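Local coordinates for uncharacterized protein (Bombyx mori, PDB 5AZ0), which probably catalyses NAD(P)H-dependent reduction of aldehydes and ketones, as expected of an aldo-keto reductase, at residues A[18-23]-A[274-279]; A[69-74]-A[101-106]; A[196-201]-A[218-223]. All blocks are in the same frame, centred on the assembly; numbering follows the deposited sequence.

Contact 1: A[18-23]-A[274-279]; sequences PALGYG and SIPKTV. With ACT (acetate ion), chain K.
Closure of the eight-stranded TIM barrel of this aldo-keto reductase is the business of Ala19 to Gly23 and Ser274 to Lys277, which bring the first strand, 22-23, beside the loop leaving the last, 273-274. Three backbone bonds give the evidence. Ser274 N donates to Ala19 O at 3.1 Å, Ser274 O takes Gly21 N at 2.9 Å, and further on Gly23 N reaches Pro276 O at 3.1 Å. Leu20 and Ser274 form a single bridge, so pairing here is brief. Apolar side chains pack along the seam. Leu20 turns its CG trans to the backbone N (chi1 -173°), which carries CD1 to within 3.8 Å of Pro276 CD; the two side chains cross nearly perpendicularly. The Ile275 branches settle on the glycines, CD1 against Gly21 CA at 3.8 Å and CG2 against Gly23 CA. Helices 51-64 and 281-287 pack around Tyr22, whose hydroxyl bonds weakly to Leu54 O. Beyond the seam an acetate, probably from the crystallisation liquor, sits at the start of helix 281-287, where Thr280 also bonds it. Val279 N donates to acetate OXT over 3.2 Å, with an angle of 160° at the hydrogen.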
loop_
_atom_site.group_PDB
_atom_site.type_symbol
_atom_site.label_atom_id
_atom_site.label_comp_id
_atom_site.label_asym_id
_atom_site.label_seq_id
_atom_site.Cartn_x
_atom_site.Cartn_y
_atom_site.Cartn_z
ATOM N N PRO A 18 -2.024 -9.025 7.957
ATOM C CA PRO A 18 -2.695 -9.920 6.993
ATOM C C PRO A 18 -2.152 -9.704 5.604
ATOM O O PRO A 18 -1.963 -8.524 5.162
ATOM C CB PRO A 18 -4.188 -9.489 7.074
ATOM C CG PRO A 18 -4.344 -8.916 8.465
ATOM C CD PRO A 18 -3.008 -8.209 8.722
ATOM N N ALA A 19 -1.966 -10.821 4.903
ATOM C CA ALA A 19 -1.288 -10.856 3.588
ATOM C C ALA A 19 -2.016 -10.203 2.467
ATOM O O ALA A 19 -1.451 -9.971 1.381
ATOM C CB ALA A 19 -1.022 -12.248 3.216
ATOM N N LEU A 20 -3.284 -9.870 2.711
ATOM C CA LEU A 20 -4.073 -9.107 1.774
ATOM C C LEU A 20 -4.754 -7.991 2.528
ATOM O O LEU A 20 -5.156 -8.171 3.669
ATOM C CB LEU A 20 -5.073 -10.030 1.169
ATOM C CG LEU A 20 -5.962 -9.584 0.028
ATOM C CD1 LEU A 20 -5.129 -9.609 -1.230
ATOM C CD2 LEU A 20 -7.109 -10.626 -0.067
ATOM N N GLY A 21 -4.779 -6.814 1.921
ATOM C CA GLY A 21 -5.416 -5.627 2.483
ATOM C C GLY A 21 -6.367 -4.958 1.495
ATOM O O GLY A 21 -6.178 -5.062 0.269
ATOM N N TYR A 22 -7.383 -4.276 2.043
ATOM C CA TYR A 22 -8.390 -3.584 1.281
ATOM C C TYR A 22 -7.926 -2.158 0.992
ATOM O O TYR A 22 -7.827 -1.332 1.884
ATOM C CB TYR A 22 -9.768 -3.635 2.054
ATOM C CG TYR A 22 -10.922 -3.013 1.324
ATOM C CD1 TYR A 22 -11.149 -1.640 1.363
ATOM C CD2 TYR A 22 -11.791 -3.797 0.583
ATOM C CE1 TYR A 22 -12.226 -1.071 0.669
ATOM C CE2 TYR A 22 -12.855 -3.232 -0.114
ATOM C CZ TYR A 22 -13.084 -1.901 -0.045
ATOM O OH TYR A 22 -14.105 -1.401 -0.805
ATOM N N GLY A 23 -7.645 -1.859 -0.264
ATOM C CA GLY A 23 -7.232 -0.544 -0.681
ATOM C C GLY A 23 -8.356 0.505 -0.703
ATOM O O GLY A 23 -9.507 0.187 -0.989
ATOM N N SER A 274 -0.332 -7.904 -0.600
ATOM C CA SER A 274 -1.003 -7.134 -1.663
ATOM C C SER A 274 -2.140 -6.267 -1.133
ATOM O O SER A 274 -2.909 -6.724 -0.280
ATOM C CB SER A 274 -1.617 -8.070 -2.674
ATOM O OG SER A 274 -0.547 -8.560 -3.479
ATOM N N ILE A 275 -2.270 -5.081 -1.717
ATOM C CA ILE A 275 -3.329 -4.121 -1.478
ATOM C C ILE A 275 -4.027 -3.793 -2.803
ATOM O O ILE A 275 -3.925 -2.685 -3.348
ATOM C CB ILE A 275 -2.842 -2.749 -0.937
ATOM C CG1 ILE A 275 -1.867 -2.863 0.223
ATOM C CG2 ILE A 275 -4.051 -1.891 -0.509
ATOM C CD1 ILE A 275 -2.323 -3.645 1.397
ATOM N N PRO A 276 -4.779 -4.751 -3.328
ATOM C CA PRO A 276 -5.651 -4.389 -4.440
ATOM C C PRO A 276 -6.737 -3.372 -4.050
ATOM O O PRO A 276 -7.152 -3.345 -2.899
ATOM C CB PRO A 276 -6.313 -5.686 -4.799
ATOM C CG PRO A 276 -6.347 -6.431 -3.507
ATOM C CD PRO A 276 -5.045 -6.105 -2.818
ATOM N N LYS A 277 -7.116 -2.533 -5.011
ATOM C CA LYS A 277 -8.212 -1.627 -4.844
ATOM C C LYS A 277 -9.353 -2.032 -5.774
ATOM O O LYS A 277 -9.159 -2.133 -6.989
ATOM C CB LYS A 277 -7.819 -0.190 -5.113
ATOM C CG LYS A 277 -8.991 0.731 -4.707
ATOM C CD LYS A 277 -9.269 1.807 -5.714
ATOM C CE LYS A 277 -9.985 1.308 -6.904
ATOM N NZ LYS A 277 -9.529 2.144 -8.039
ATOM N N THR A 278 -10.536 -2.246 -5.201
ATOM C CA THR A 278 -11.768 -2.460 -5.989
ATOM C C THR A 278 -12.954 -1.951 -5.189
ATOM O O THR A 278 -12.891 -1.896 -3.987
ATOM C CB THR A 278 -11.950 -3.951 -6.322
ATOM O OG1 THR A 278 -13.113 -4.135 -7.139
ATOM C CG2 THR A 278 -12.057 -4.818 -5.057
ATOM N N VAL A 279 -14.043 -1.584 -5.866
ATOM C CA VAL A 279 -15.298 -1.201 -5.215
ATOM C C VAL A 279 -16.400 -2.187 -5.600
ATOM O O VAL A 279 -17.575 -1.894 -5.399
ATOM C CB VAL A 279 -15.702 0.272 -5.530
ATOM C CG1 VAL A 279 -14.602 1.240 -5.161
ATOM C CG2 VAL A 279 -16.045 0.479 -7.004
HETATM C C ACT K . -13.331 -1.912 -9.362
HETATM O O ACT K . -12.745 -2.940 -9.785
HETATM O OXT ACT K . -14.493 -2.015 -8.995
HETATM C CH3 ACT K . -12.684 -0.557 -9.218
HETATM O O HOH W 1 -10.537 -1.400 -2.504
#

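Contact 2: A[69-74]-A[101-106]; sequences IDTAHF and ITTKVW
Asp70 carries its CG trans to the backbone N (chi1 -177°), while Lys104 leaves its backbone with CG beside N (chi1 -44°) and then runs fully extended, and the two side chains meet almost at a right angle. Lys104 NZ lies 2.8 Å from Asp70 OD2, a salt bridge made on the syn lone pair. On its way the chain of Lys104 passes Ala72, with Lys104 CB 3.8 Å from Ala72 CB, and its CE skirts Thr71 O. NZ is gripped again by Tyr75 OH, and the chain touches His137, a grouping consistent with the Asp-Tyr-Lys-His tetrad of aldo-keto reductases at the C-terminal mouth of the barrel. Beneath it, parallel strands 68-70 and 100-105 of a beta-alpha-beta unit pair through Thr102 N to Ile69 O (3.0 Å) and Thr71 N to Thr102 O (2.8 Å). Water 2 bridges Asp70 OD1 and Thr102 OG1. Where the strands end, the rings of Phe74 and Trp106 form an offset stack, planes 5° apart and the Phe74 centroid 3.6 Å from that of the six-membered Trp106 ring. Trp106 CH2 stands over the centre of the Phe74 ring, and Phe74 CB lies over the face of the same six-membered ring in a CH-pi contact; Trp106 NE1 bonds to Met341 O.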
loop_
_atom_site.group_PDB
_atom_site.type_symbol
_atom_site.label_atom_id
_atom_site.label_comp_id
_atom_site.label_asym_id
_atom_site.label_seq_id
_atom_site.Cartn_x
_atom_site.Cartn_y
_atom_site.Cartn_z
ATOM N N ILE A 69 -7.020 -2.999 6.401
ATOM C CA ILE A 69 -7.503 -1.843 5.700
ATOM C C ILE A 69 -6.373 -0.810 5.525
ATOM O O ILE A 69 -5.814 -0.345 6.488
ATOM C CB ILE A 69 -8.642 -1.165 6.515
ATOM C CG1 ILE A 69 -9.804 -2.111 6.755
ATOM C CG2 ILE A 69 -9.164 0.064 5.768
ATOM C CD1 ILE A 69 -10.739 -1.575 7.844
ATOM N N ASP A 70 -6.105 -0.407 4.291
ATOM C CA ASP A 70 -4.997 0.484 3.977
ATOM C C ASP A 70 -5.565 1.791 3.611
ATOM O O ASP A 70 -6.371 1.873 2.652
ATOM C CB ASP A 70 -4.178 -0.075 2.786
ATOM C CG ASP A 70 -2.955 0.775 2.467
ATOM O OD1 ASP A 70 -1.938 0.608 3.195
ATOM O OD2 ASP A 70 -3.038 1.608 1.485
ATOM N N THR A 71 -5.255 2.823 4.382
ATOM C CA THR A 71 -5.683 4.106 3.960
ATOM C C THR A 71 -4.587 5.136 4.174
ATOM O O THR A 71 -3.477 4.779 4.497
ATOM C CB THR A 71 -7.042 4.524 4.640
ATOM O OG1 THR A 71 -7.605 5.605 3.886
ATOM C CG2 THR A 71 -6.876 4.949 6.062
ATOM N N ALA A 72 -4.928 6.407 3.995
ATOM C CA ALA A 72 -3.952 7.505 4.092
ATOM C C ALA A 72 -4.655 8.863 4.287
ATOM O O ALA A 72 -5.715 9.004 3.816
ATOM C CB ALA A 72 -3.067 7.558 2.840
ATOM N N HIS A 73 -4.013 9.839 4.924
ATOM C CA HIS A 73 -4.490 11.186 4.896
ATOM C C HIS A 73 -4.830 11.645 3.484
ATOM O O HIS A 73 -5.977 12.096 3.197
ATOM C CB HIS A 73 -3.478 12.102 5.541
ATOM C CG HIS A 73 -3.881 13.539 5.525
ATOM N ND1 HIS A 73 -2.981 14.571 5.687
ATOM C CD2 HIS A 73 -5.102 14.121 5.343
ATOM C CE1 HIS A 73 -3.628 15.728 5.627
ATOM N NE2 HIS A 73 -4.921 15.474 5.405
ATOM N N PHE A 74 -3.887 11.422 2.568
ATOM C CA PHE A 74 -4.098 11.797 1.169
ATOM C C PHE A 74 -5.314 11.213 0.469
ATOM O O PHE A 74 -5.701 11.725 -0.541
ATOM C CB PHE A 74 -2.838 11.458 0.354
ATOM C CG PHE A 74 -2.847 11.998 -1.048
ATOM C CD1 PHE A 74 -2.708 13.359 -1.265
ATOM C CD2 PHE A 74 -2.947 11.135 -2.162
ATOM C CE1 PHE A 74 -2.710 13.884 -2.582
ATOM C CE2 PHE A 74 -2.939 11.646 -3.478
ATOM C CZ PHE A 74 -2.830 13.025 -3.683
ATOM N N ILE A 101 -5.227 -1.677 10.703
ATOM C CA ILE A 101 -5.524 -0.463 9.977
ATOM C C ILE A 101 -4.294 0.392 9.808
ATOM O O ILE A 101 -3.573 0.662 10.753
ATOM C CB ILE A 101 -6.598 0.347 10.738
ATOM C CG1 ILE A 101 -7.890 -0.481 10.822
ATOM C CG2 ILE A 101 -6.876 1.688 10.051
ATOM C CD1 ILE A 101 -8.862 0.127 11.825
ATOM N N THR A 102 -4.039 0.757 8.582
ATOM C CA THR A 102 -2.833 1.550 8.196
ATOM C C THR A 102 -3.241 2.944 7.730
ATOM O O THR A 102 -4.224 3.095 6.990
ATOM C CB THR A 102 -2.117 0.880 7.009
ATOM O OG1 THR A 102 -1.564 -0.364 7.421
ATOM C CG2 THR A 102 -0.921 1.734 6.519
ATOM N N THR A 103 -2.530 3.970 8.170
ATOM C CA THR A 103 -2.650 5.270 7.539
ATOM C C THR A 103 -1.232 5.815 7.216
ATOM O O THR A 103 -0.252 5.135 7.460
ATOM C CB THR A 103 -3.524 6.288 8.315
ATOM O OG1 THR A 103 -3.759 7.418 7.447
ATOM C CG2 THR A 103 -2.847 6.768 9.552
ATOM N N LYS A 104 -1.152 7.015 6.656
ATOM C CA LYS A 104 0.063 7.510 6.014
ATOM C C LYS A 104 0.136 9.050 6.114
ATOM O O LYS A 104 -0.892 9.701 6.112
ATOM C CB LYS A 104 0.219 7.028 4.570
ATOM C CG LYS A 104 -0.089 5.570 4.344
ATOM C CD LYS A 104 -0.049 5.219 2.859
ATOM C CE LYS A 104 -0.749 3.870 2.731
ATOM N NZ LYS A 104 -0.992 3.462 1.358
ATOM N N VAL A 105 1.347 9.560 6.286
ATOM C CA VAL A 105 1.650 10.988 6.506
ATOM C C VAL A 105 2.240 11.476 5.187
ATOM O O VAL A 105 3.305 10.904 4.665
ATOM C CB VAL A 105 2.740 11.111 7.576
ATOM C CG1 VAL A 105 3.277 12.542 7.737
ATOM C CG2 VAL A 105 2.172 10.622 8.907
ATOM N N TRP A 106 1.672 12.568 4.687
ATOM C CA TRP A 106 2.054 13.125 3.411
ATOM C C TRP A 106 3.235 14.086 3.486
ATOM O O TRP A 106 3.788 14.375 4.595
ATOM C CB TRP A 106 0.796 13.802 2.816
ATOM C CG TRP A 106 0.755 14.087 1.316
ATOM C CD1 TRP A 106 0.739 15.333 0.736
ATOM C CD2 TRP A 106 0.655 13.148 0.234
ATOM N NE1 TRP A 106 0.661 15.226 -0.635
ATOM C CE2 TRP A 106 0.591 13.914 -0.985
ATOM C CE3 TRP A 106 0.635 11.766 0.154
ATOM C CZ2 TRP A 106 0.505 13.325 -2.236
ATOM C CZ3 TRP A 106 0.535 11.153 -1.089
ATOM C CH2 TRP A 106 0.470 11.929 -2.286
HETATM O O HOH W 2 -1.188 -1.333 4.922
HETATM O O HOH W 3 -0.286 13.797 6.057
HETATM O O HOH W 4 -0.992 10.618 3.187
#

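Contact 3: A[196-201]-A[218-223]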
loop_
_atom_site.group_PDB
_atom_site.type_symbol
_atom_site.label_atom_id
_atom_site.label_comp_id
_atom_site.label_asym_id
_atom_site.label_seq_id
_atom_site.Cartn_x
_atom_site.Cartn_y
_atom_site.Cartn_z
ATOM N N ASN A 196 7.957 -1.683 3.893
ATOM C CA ASN A 196 8.173 -0.740 2.790
ATOM C C ASN A 196 7.104 -1.052 1.858
ATOM O O ASN A 196 7.019 -2.193 1.319
ATOM C CB ASN A 196 9.546 -0.934 2.111
ATOM C CG ASN A 196 9.869 0.141 1.060
ATOM O OD1 ASN A 196 9.252 1.193 1.010
ATOM N ND2 ASN A 196 10.858 -0.141 0.217
ATOM N N GLN A 197 6.223 -0.084 1.672
ATOM C CA GLN A 197 5.087 -0.222 0.733
ATOM C C GLN A 197 5.427 0.421 -0.573
ATOM O O GLN A 197 5.659 1.633 -0.621
ATOM C CB GLN A 197 3.755 0.351 1.299
ATOM C CG GLN A 197 2.614 0.176 0.340
ATOM C CD GLN A 197 1.226 0.643 0.868
ATOM O OE1 GLN A 197 0.530 1.323 0.174
ATOM N NE2 GLN A 197 0.815 0.178 2.029
ATOM N N ILE A 198 5.370 -0.387 -1.647
ATOM C CA ILE A 198 5.853 0.017 -2.963
ATOM C C ILE A 198 5.020 -0.608 -4.042
ATOM O O ILE A 198 4.290 -1.560 -3.811
ATOM C CB ILE A 198 7.312 -0.468 -3.216
ATOM C CG1 ILE A 198 7.452 -1.963 -2.872
ATOM C CG2 ILE A 198 8.269 0.364 -2.438
ATOM C CD1 ILE A 198 8.780 -2.572 -3.162
ATOM N N GLU A 199 5.174 -0.126 -5.267
ATOM C CA GLU A 199 4.587 -0.862 -6.407
ATOM C C GLU A 199 5.298 -2.156 -6.695
ATOM O O GLU A 199 6.511 -2.166 -6.871
ATOM C CB GLU A 199 4.600 -0.010 -7.660
ATOM C CG GLU A 199 3.960 -0.711 -8.882
ATOM C CD GLU A 199 4.065 0.143 -10.196
ATOM O OE1 GLU A 199 4.338 1.381 -10.142
ATOM O OE2 GLU A 199 3.936 -0.454 -11.281
ATOM N N VAL A 200 4.542 -3.251 -6.694
ATOM C CA VAL A 200 5.008 -4.545 -7.191
ATOM C C VAL A 200 3.873 -5.155 -7.976
ATOM O O VAL A 200 2.711 -5.147 -7.553
ATOM C CB VAL A 200 5.396 -5.527 -6.103
ATOM C CG1 VAL A 200 6.361 -6.604 -6.672
ATOM C CG2 VAL A 200 6.087 -4.817 -4.948
ATOM N N ASN A 201 4.216 -5.669 -9.142
ATOM C CA ASN A 201 3.280 -6.347 -10.085
ATOM C C ASN A 201 4.102 -7.219 -11.111
ATOM O O ASN A 201 5.306 -7.466 -10.915
ATOM C CB ASN A 201 2.345 -5.309 -10.735
ATOM C CG ASN A 201 3.119 -4.175 -11.373
ATOM O OD1 ASN A 201 3.925 -4.409 -12.311
ATOM N ND2 ASN A 201 2.849 -2.934 -10.941
ATOM N N VAL A 218 12.199 -6.611 6.777
ATOM C CA VAL A 218 11.162 -5.640 6.471
ATOM C C VAL A 218 10.217 -6.322 5.519
ATOM O O VAL A 218 10.659 -6.950 4.530
ATOM C CB VAL A 218 11.775 -4.409 5.814
ATOM C CG1 VAL A 218 10.740 -3.398 5.370
ATOM C CG2 VAL A 218 12.845 -3.804 6.738
ATOM N N VAL A 219 8.924 -6.271 5.835
ATOM C CA VAL A 219 7.874 -6.824 4.969
ATOM C C VAL A 219 7.554 -5.858 3.846
ATOM O O VAL A 219 7.432 -4.633 4.051
ATOM C CB VAL A 219 6.642 -7.136 5.785
ATOM C CG1 VAL A 219 5.449 -7.507 4.890
ATOM C CG2 VAL A 219 6.977 -8.287 6.729
ATOM N N VAL A 220 7.446 -6.412 2.649
ATOM C CA VAL A 220 7.128 -5.677 1.484
ATOM C C VAL A 220 5.607 -5.709 1.241
ATOM O O VAL A 220 5.001 -6.787 1.287
ATOM C CB VAL A 220 7.830 -6.241 0.245
ATOM C CG1 VAL A 220 7.398 -5.486 -0.994
ATOM C CG2 VAL A 220 9.315 -6.090 0.405
ATOM N N VAL A 221 5.030 -4.548 0.941
ATOM C CA VAL A 221 3.592 -4.432 0.743
ATOM C C VAL A 221 3.427 -3.829 -0.588
ATOM O O VAL A 221 3.929 -2.751 -0.816
ATOM C CB VAL A 221 2.899 -3.576 1.837
ATOM C CG1 VAL A 221 1.410 -3.259 1.468
ATOM C CG2 VAL A 221 3.011 -4.285 3.197
ATOM N N ALA A 222 2.698 -4.522 -1.470
ATOM C CA ALA A 222 2.548 -4.076 -2.851
ATOM C C ALA A 222 1.256 -3.290 -3.077
ATOM O O ALA A 222 0.184 -3.856 -2.874
ATOM C CB ALA A 222 2.538 -5.279 -3.785
ATOM N N TYR A 223 1.369 -2.051 -3.515
ATOM C CA TYR A 223 0.267 -1.388 -4.199
ATOM C C TYR A 223 0.359 -1.534 -5.719
ATOM O O TYR A 223 1.384 -1.939 -6.237
ATOM C CB TYR A 223 0.118 0.050 -3.761
ATOM C CG TYR A 223 1.134 1.060 -4.214
ATOM C CD1 TYR A 223 1.037 1.668 -5.463
ATOM C CD2 TYR A 223 2.175 1.447 -3.389
ATOM C CE1 TYR A 223 1.961 2.601 -5.859
ATOM C CE2 TYR A 223 3.060 2.388 -3.780
ATOM C CZ TYR A 223 2.979 2.961 -5.005
ATOM O OH TYR A 223 3.891 3.966 -5.358
#
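Tyr223 and Gln197 stand on the same face of the sheet and meet at about a right angle, the amide plane turned 59° from the phenol ring. Tyr223 holds CG between its backbone N and carbonyl carbon (chi1 72°), which folds the ring back over the neighbouring strand. Glu199 N consequently lies over one ring face, 3.6 Å above the plane and displaced toward the rim, whereas Gln197 CG comes to the ring edge, in plane. The fully extended Gln197 also crosses Val221 obliquely, its NE2 3.5 Å from Val221 CG1. Its polar end points onward: OE1 accepts from Lys104 NZ and NE2 donates to Asp70 OD1. Tyr223 OH bonds to Asn176 OD1.

Parallel pairing of strands 195-199 and 219-223, the sixth and seventh of the barrel, fixes these positions. Ile198 N meets Val221 O at 2.9 Å, nearly in line with the carbonyl, but Tyr223 N approaches Ile198 O from well above the carbonyl plane at 3.0 Å. A weak bond from Val200 N to Tyr223 O ends the ladder. On the face of Ile198 and Val220, Ile198 CD1 packs on Val220 CG1 at 3.9 Å under helix 207-215, which touches Asn196, Ile198 and Val220; just past the strand Val200 CB meets Ala222 CB at 3.7 Å.

In many relatives an aromatic residue at the end of the seventh strand, here 219-223, stacks on the nicotinamide; the placing of Tyr223 is consistent with that role. Glu199 stretches away beside it: Asn201 ND2 donates to the anti lone pair of Glu199 OE2 at 2.7 Å, and that oxygen lies close to the plane of the Asn201 amide; Thr312 N and Val313 N each donate to the carboxylate too. Three N-H donors around one buried carboxylate would probably stabilise its ionised form and fix its rotation.

Starting from the N terminus, segment 18-23 opens the widest loop, which contact 1 closes only at 274-279, 251 residues later. Contact 2 is nested inside it, with helix 78-90 between its strands; contact 3, also nested, follows in series and spans helix 207-215. None cross. The three share one barrel sheet: contact 1 brings together the ends of its first and last strands and the loops beside them, contact 2 joins the second and third, contact 3 the sixth and seventh. Tyr22 O lies 3.1 Å from Asp70 N, and Ile275 N 3.0 Å from Ala222 O, so contact 1 borders both others, while contacts 2 and 3 meet through Gln197, with Lys104 and Asp70.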